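Periplasmic binding protein (Veillonella parvula, PDB 4OVK) probably binds a solute in the periplasm and hands it to the membrane components of an ABC transporter. Local coordinates at residues 92-97 and 112-117; 199-204 and 290-295; 248-251 and 255-258. One frame throughout, in Å; residues are numbered along the deposited sequence. Where two conformers were deposited one is given.

Contact 1. Residues 92-97 and 112-117; sequences VNFEEV and PEVAKK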
# COMPACT_ATOMS: atom_id res chain seq x y z
N VAL A 92 19.29 -11.73 -4.33
CA VAL A 92 18.67 -12.92 -4.85
C VAL A 92 19.59 -14.13 -4.69
O VAL A 92 20.78 -14.06 -4.99
CB VAL A 92 18.28 -12.73 -6.33
CG1 VAL A 92 17.80 -14.04 -6.94
CG2 VAL A 92 17.21 -11.66 -6.45
N ASN A 93 19.02 -15.24 -4.22
CA ASN A 93 19.72 -16.51 -4.19
C ASN A 93 19.51 -17.18 -5.56
O ASN A 93 18.46 -17.77 -5.83
CB ASN A 93 19.17 -17.38 -3.05
CG ASN A 93 19.79 -18.76 -3.00
OD1 ASN A 93 20.40 -19.24 -3.95
ND2 ASN A 93 19.62 -19.42 -1.88
N PHE A 94 20.51 -17.06 -6.43
CA PHE A 94 20.36 -17.51 -7.82
C PHE A 94 20.22 -19.02 -7.95
O PHE A 94 19.53 -19.50 -8.86
CB PHE A 94 21.50 -17.00 -8.69
CG PHE A 94 21.58 -15.50 -8.75
CD1 PHE A 94 20.67 -14.79 -9.52
CD2 PHE A 94 22.54 -14.81 -8.04
CE1 PHE A 94 20.73 -13.41 -9.58
CE2 PHE A 94 22.61 -13.44 -8.10
CZ PHE A 94 21.70 -12.73 -8.86
N GLU A 95 20.86 -19.78 -7.05
CA GLU A 95 20.68 -21.24 -7.03
C GLU A 95 19.20 -21.60 -6.78
O GLU A 95 18.63 -22.44 -7.48
CB GLU A 95 21.58 -21.90 -5.98
CG GLU A 95 21.35 -23.39 -5.80
CD GLU A 95 22.35 -24.06 -4.88
OE1 GLU A 95 22.91 -23.37 -4.00
OE2 GLU A 95 22.58 -25.28 -5.04
N GLU A 96 18.60 -20.96 -5.79
CA GLU A 96 17.21 -21.24 -5.43
C GLU A 96 16.23 -20.88 -6.58
O GLU A 96 15.32 -21.66 -6.88
CB GLU A 96 16.84 -20.49 -4.13
CG GLU A 96 15.45 -20.80 -3.57
CD GLU A 96 15.48 -21.73 -2.37
OE1 GLU A 96 16.36 -21.57 -1.48
OE2 GLU A 96 14.61 -22.62 -2.30
N VAL A 97 16.43 -19.73 -7.22
CA VAL A 97 15.56 -19.29 -8.31
C VAL A 97 15.66 -20.24 -9.50
O VAL A 97 14.67 -20.53 -10.17
CB VAL A 97 15.87 -17.86 -8.80
CG1 VAL A 97 14.88 -17.42 -9.88
CG2 VAL A 97 15.86 -16.87 -7.65
N PRO A 112 20.15 -4.03 -12.13
CA PRO A 112 20.44 -4.51 -13.48
C PRO A 112 21.36 -5.74 -13.50
O PRO A 112 21.22 -6.58 -14.39
CB PRO A 112 21.12 -3.30 -14.15
CG PRO A 112 21.70 -2.53 -13.02
CD PRO A 112 20.75 -2.71 -11.88
N GLU A 113 22.25 -5.85 -12.52
CA GLU A 113 23.14 -7.02 -12.43
C GLU A 113 22.35 -8.31 -12.14
O GLU A 113 22.74 -9.39 -12.60
CB GLU A 113 24.25 -6.80 -11.38
CG GLU A 113 23.86 -6.96 -9.91
CD GLU A 113 23.01 -5.82 -9.35
OE1 GLU A 113 22.71 -4.85 -10.09
OE2 GLU A 113 22.62 -5.89 -8.16
N VAL A 114 21.24 -8.19 -11.41
CA VAL A 114 20.34 -9.32 -11.15
C VAL A 114 19.66 -9.72 -12.47
O VAL A 114 19.63 -10.89 -12.82
CB VAL A 114 19.28 -8.99 -10.07
CG1 VAL A 114 18.30 -10.16 -9.89
CG2 VAL A 114 19.93 -8.65 -8.74
N ALA A 115 19.14 -8.74 -13.21
CA ALA A 115 18.55 -9.01 -14.52
C ALA A 115 19.51 -9.77 -15.43
O ALA A 115 19.14 -10.76 -16.06
CB ALA A 115 18.15 -7.71 -15.20
N LYS A 116 20.74 -9.30 -15.49
CA LYS A 116 21.75 -9.90 -16.36
C LYS A 116 22.10 -11.35 -15.96
O LYS A 116 22.20 -12.22 -16.83
CB LYS A 116 23.00 -9.03 -16.38
CG LYS A 116 24.09 -9.50 -17.34
CD LYS A 116 25.27 -8.54 -17.29
CE LYS A 116 26.44 -9.05 -18.11
NZ LYS A 116 27.66 -8.26 -17.83
N LYS A 117 22.27 -11.59 -14.67
CA LYS A 117 22.59 -12.92 -14.19
C LYS A 117 21.40 -13.85 -14.42
O LYS A 117 21.58 -14.99 -14.86
CB LYS A 117 23.01 -12.92 -12.72
CG LYS A 117 23.31 -14.30 -12.13
CD LYS A 117 24.28 -15.16 -12.96
CE LYS A 117 25.71 -14.65 -12.86
NZ LYS A 117 26.62 -15.18 -13.93
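The F94 ring is covered on both faces: K117 CG lies over the centre of one, 3.7 Å from the ring centroid and 12° off the normal, and V92 O sits above the opposite face, displaced toward the rim. The first is a CH-pi contact. It joins two helices of an alpha/beta lobe, 94-100 and 112-120, which precede and follow strand 104-108 of a parallel sheet. K117 sets CG anti to its backbone N (chi1 178°), which carries this methylene across to the ring. The chain then bends at chi2 and chi3, leading NZ away to a salt bridge with E120, so the aliphatic base and the charged tip of the lysine serve different partners.

Next to this contact, V114 is buried and its CG1 meets two residues of 92-97. It lies 3.9 Å from V92 CG2 and approaches the F94 ring obliquely, 4.1 Å from CE1. V114 also packs on I107 of the strand, linking the helix pair to the sheet. The helix carrying F94 starts at N93, an N-cap residue whose OD1 accepts from E96 N at 3.1 Å. The bond is nearly straight (N-H...O 165°), but the donor stands above the carbonyl plane of the N93 amide.

Contact 2. Residues 199-204 and 290-295; sequences QLMITM and KWMGQL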
# COMPACT_ATOMS: atom_id res chain seq x y z
N GLN A 199 2.12 12.74 3.24
CA GLN A 199 1.84 14.18 3.27
C GLN A 199 1.10 14.64 2.01
O GLN A 199 0.21 15.50 2.10
CB GLN A 199 3.11 15.00 3.53
CG GLN A 199 3.61 14.83 4.96
CD GLN A 199 4.30 16.05 5.56
OE1 GLN A 199 4.32 17.15 4.97
NE2 GLN A 199 4.89 15.85 6.74
N LEU A 200 1.44 14.05 0.87
CA LEU A 200 0.69 14.31 -0.36
C LEU A 200 -0.77 13.88 -0.18
O LEU A 200 -1.67 14.59 -0.62
CB LEU A 200 1.29 13.56 -1.57
CG LEU A 200 2.71 13.91 -1.99
CD1 LEU A 200 3.11 13.06 -3.19
CD2 LEU A 200 2.87 15.40 -2.30
N MSE A 201 -0.99 12.74 0.46
CA MSE A 201 -2.36 12.22 0.66
C MSE A 201 -3.12 13.12 1.62
O MSE A 201 -4.30 13.42 1.41
CB MSE A 201 -2.35 10.75 1.12
CG MSE A 201 -2.03 9.82 -0.06
SE MSE A 201 -2.45 7.94 0.37
CE MSE A 201 -0.97 7.98 1.67
N ILE A 202 -2.46 13.59 2.67
CA ILE A 202 -3.09 14.54 3.60
C ILE A 202 -3.52 15.82 2.87
O ILE A 202 -4.65 16.32 3.05
CB ILE A 202 -2.15 14.85 4.80
CG1 ILE A 202 -2.13 13.65 5.76
CG2 ILE A 202 -2.61 16.10 5.55
CD1 ILE A 202 -1.06 13.71 6.83
N THR A 203 -2.63 16.34 2.03
CA THR A 203 -2.91 17.57 1.28
C THR A 203 -4.07 17.35 0.31
O THR A 203 -4.98 18.17 0.24
CB THR A 203 -1.67 18.06 0.51
OG1 THR A 203 -0.65 18.46 1.44
CG2 THR A 203 -2.02 19.25 -0.39
N MSE A 204 -4.06 16.23 -0.42
CA MSE A 204 -5.08 15.99 -1.43
C MSE A 204 -6.45 15.83 -0.80
O MSE A 204 -7.45 16.11 -1.43
CB MSE A 204 -4.72 14.77 -2.27
CG MSE A 204 -5.73 14.48 -3.39
SE MSE A 204 -5.77 15.90 -4.76
CE MSE A 204 -4.01 15.62 -5.60
N LYS A 290 -10.29 7.57 0.09
CA LYS A 290 -11.68 7.73 0.49
C LYS A 290 -11.87 7.72 2.01
O LYS A 290 -12.64 8.53 2.53
CB LYS A 290 -12.55 6.70 -0.20
CG LYS A 290 -12.85 7.12 -1.63
CD LYS A 290 -13.71 6.14 -2.40
CE LYS A 290 -14.29 6.85 -3.62
NZ LYS A 290 -15.17 6.00 -4.46
N TRP A 291 -11.15 6.85 2.71
CA TRP A 291 -11.17 6.81 4.16
C TRP A 291 -10.68 8.15 4.74
O TRP A 291 -11.36 8.75 5.58
CB TRP A 291 -10.34 5.63 4.67
CG TRP A 291 -10.30 5.47 6.14
CD1 TRP A 291 -11.27 4.91 6.93
CD2 TRP A 291 -9.23 5.84 7.01
NE1 TRP A 291 -10.87 4.93 8.24
CE2 TRP A 291 -9.62 5.48 8.31
CE3 TRP A 291 -7.98 6.43 6.82
CZ2 TRP A 291 -8.80 5.70 9.41
CZ3 TRP A 291 -7.18 6.66 7.90
CH2 TRP A 291 -7.58 6.27 9.18
N MSE A 292 -9.53 8.63 4.25
CA MSE A 292 -8.94 9.86 4.76
C MSE A 292 -9.83 11.05 4.48
O MSE A 292 -10.02 11.91 5.35
CB MSE A 292 -7.58 10.11 4.11
CG MSE A 292 -6.60 9.04 4.59
SE MSE A 292 -4.82 9.41 3.84
CE MSE A 292 -4.67 11.22 4.57
N GLY A 293 -10.38 11.11 3.28
CA GLY A 293 -11.29 12.21 2.91
C GLY A 293 -12.45 12.37 3.87
O GLY A 293 -12.80 13.49 4.29
N GLN A 294 -13.05 11.25 4.24
CA GLN A 294 -14.18 11.31 5.15
C GLN A 294 -13.79 11.61 6.61
O GLN A 294 -14.62 12.07 7.36
CB GLN A 294 -15.07 10.08 5.03
CG GLN A 294 -15.87 10.16 3.75
CD GLN A 294 -16.93 9.10 3.60
OE1 GLN A 294 -16.82 8.00 4.16
NE2 GLN A 294 -17.95 9.41 2.81
N LEU A 295 -12.54 11.34 6.99
CA LEU A 295 -12.04 11.78 8.29
C LEU A 295 -11.78 13.27 8.29
O LEU A 295 -12.12 13.96 9.23
CB LEU A 295 -10.74 11.06 8.67
CG LEU A 295 -10.80 9.58 9.02
CD1 LEU A 295 -9.40 9.10 9.37
CD2 LEU A 295 -11.78 9.35 10.15
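M292 reaches from helix 285-296 to M201 and I202 of helix 197-204, a buried helix-to-helix contact in the lobe built on the parallel sheet of strands 208-209, 180-184, 233-236 and 268-270. M201 and M292 are both selenomethionines. M292 was deposited in two conformers, and the distances here hold for one of them.

Polar bonds and ring contacts place the two helices in the lobe without joining them to each other: Q199 NE2 donates to A192 O and A211 O, K290 NZ forms a salt bridge with D309, and the W291 ring meets that of F341.

The contact between the segments is apolar. The selenium of M292 lies 3.9 Å from M201 CB, so the thick part of the chain rests against the root of the M201 side chain. The bend at chi3 (56°) turns the terminal CE toward the helix backbone, 3.8 Å from M201 C. The side chains of M292 and I202 cross at about a right angle. I202 CB points away from the other helix, and it is the CG1 branch, set beside the backbone N, that meets the methyl, with M292 CE 3.7 Å from I202 CG1.

Contact 3. Residues 248-251 and 255-258; sequences YQDK and QNWS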
# COMPACT_ATOMS: atom_id res chain seq x y z
N TYR A 248 -4.47 7.45 24.10
CA TYR A 248 -5.49 7.94 25.05
C TYR A 248 -5.13 7.65 26.51
O TYR A 248 -5.40 8.47 27.39
CB TYR A 248 -6.86 7.33 24.73
CG TYR A 248 -7.45 7.71 23.38
CD1 TYR A 248 -7.34 9.02 22.89
CD2 TYR A 248 -8.14 6.78 22.61
CE1 TYR A 248 -7.89 9.36 21.66
CE2 TYR A 248 -8.69 7.12 21.38
CZ TYR A 248 -8.56 8.41 20.91
OH TYR A 248 -9.12 8.76 19.70
N GLN A 249 -4.53 6.48 26.76
CA GLN A 249 -4.16 6.08 28.12
C GLN A 249 -2.68 6.32 28.46
O GLN A 249 -2.19 5.81 29.47
CB GLN A 249 -4.52 4.62 28.34
CG GLN A 249 -5.99 4.30 28.11
CD GLN A 249 -6.38 2.94 28.68
OE1 GLN A 249 -5.88 2.53 29.73
NE2 GLN A 249 -7.27 2.24 27.99
N ASP A 250 -1.99 7.09 27.62
CA ASP A 250 -0.58 7.44 27.83
C ASP A 250 0.25 6.25 28.28
O ASP A 250 0.84 6.24 29.35
CB ASP A 250 -0.43 8.63 28.81
CG ASP A 250 -0.56 9.98 28.11
OD1 ASP A 250 0.16 10.24 27.11
OD2 ASP A 250 -1.39 10.79 28.58
N LYS A 251 0.26 5.23 27.43
CA LYS A 251 1.05 4.03 27.67
C LYS A 251 2.49 4.16 27.20
O LYS A 251 3.29 3.26 27.45
CB LYS A 251 0.40 2.85 26.98
CG LYS A 251 -1.04 2.60 27.41
CD LYS A 251 -1.55 1.32 26.76
CE LYS A 251 -3.06 1.22 26.81
NZ LYS A 251 -3.56 0.08 26.00
N GLN A 255 6.41 10.22 26.90
CA GLN A 255 5.50 10.98 26.05
C GLN A 255 4.23 11.30 26.81
O GLN A 255 3.67 10.45 27.49
CB GLN A 255 5.15 10.19 24.77
CG GLN A 255 6.37 9.78 23.96
CD GLN A 255 6.05 8.77 22.87
OE1 GLN A 255 4.97 8.77 22.28
NE2 GLN A 255 7.02 7.90 22.59
N ASN A 256 3.80 12.55 26.69
CA ASN A 256 2.56 13.00 27.27
C ASN A 256 1.70 13.57 26.15
O ASN A 256 1.91 14.69 25.68
CB ASN A 256 2.84 14.05 28.35
CG ASN A 256 1.58 14.47 29.10
OD1 ASN A 256 0.46 14.10 28.73
ND2 ASN A 256 1.76 15.25 30.14
N TRP A 257 0.73 12.77 25.73
CA TRP A 257 -0.18 13.12 24.64
C TRP A 257 -1.47 13.80 25.15
O TRP A 257 -2.27 14.24 24.34
CB TRP A 257 -0.53 11.84 23.86
CG TRP A 257 0.63 11.32 23.07
CD1 TRP A 257 1.58 10.45 23.50
CD2 TRP A 257 0.95 11.64 21.72
NE1 TRP A 257 2.50 10.21 22.49
CE2 TRP A 257 2.14 10.93 21.39
CE3 TRP A 257 0.37 12.47 20.75
CZ2 TRP A 257 2.74 11.02 20.13
CZ3 TRP A 257 0.97 12.55 19.49
CH2 TRP A 257 2.14 11.83 19.19
N SER A 258 -1.64 13.91 26.47
CA SER A 258 -2.97 14.23 27.06
C SER A 258 -3.55 15.60 26.71
O SER A 258 -4.77 15.78 26.76
CB SER A 258 -2.94 14.05 28.58
OG SER A 258 -2.11 15.03 29.20
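A Schellman motif ends helix 244-248, and its C-prime residue, D250, turns its side chain onto the Asx turn that N256 makes six residues further along the same loop. The motif closes through K251 N to D246 O and D250 N to I247 O, with D250 at positive phi (43°). From there the carboxylate spans the loop: OD1 accepts from W257 N at 2.9 Å, an almost linear bond (N-H...O angle 173°) that uses the syn lone pair of the oxygen. The same OD1 lies at the edge of the W257 indole, near its plane, 3.9 Å from CD1. The second oxygen, OD2, rests 3.6 Å from S258 CB. One carboxylate thus meets backbone and side chains of consecutive residues. With an alanine here, W257 N would probably lose its acceptor, and a gap would open beside S258 CB and the indole edge.

The segment 255-258 is also braced from within. N256 OD1 takes two donors, S258 N at 3.1 Å and S258 OG at 2.8 Å, the hydroxyl lying in the carbonyl plane on a lone pair while the amide donor is tilted from that plane.

The indole leads away from this point into the protein, touching M223 and I226 of helix 223-229 and V263 of helix 261-264. What fixes its rotation is a bond of the ring itself: W257 NE1 donates at 2.9 Å to Q255 OE1, which lies in the ring plane.

From the N terminus the chain first closes contact 1, where helices 94-100 and 112-120 meet around a short stretch containing strand 104-108 of the first parallel sheet. It then leaves for the second sheet, whose lobe holds the other two contacts. Contact 2 opens at 199-204 and closes only at 290-295, after 85 residues, tying helix 197-204 to the late helix 285-296; contact 3, which closes the short loop between helices 244-248 and 261-264, is nested inside it. None of the contacts cross. Contacts 1 and 2 lie on opposite sides of the chain's centre, their centres 39 Å apart, while contacts 2 and 3 come within about 10 Å at their nearest atoms without touching.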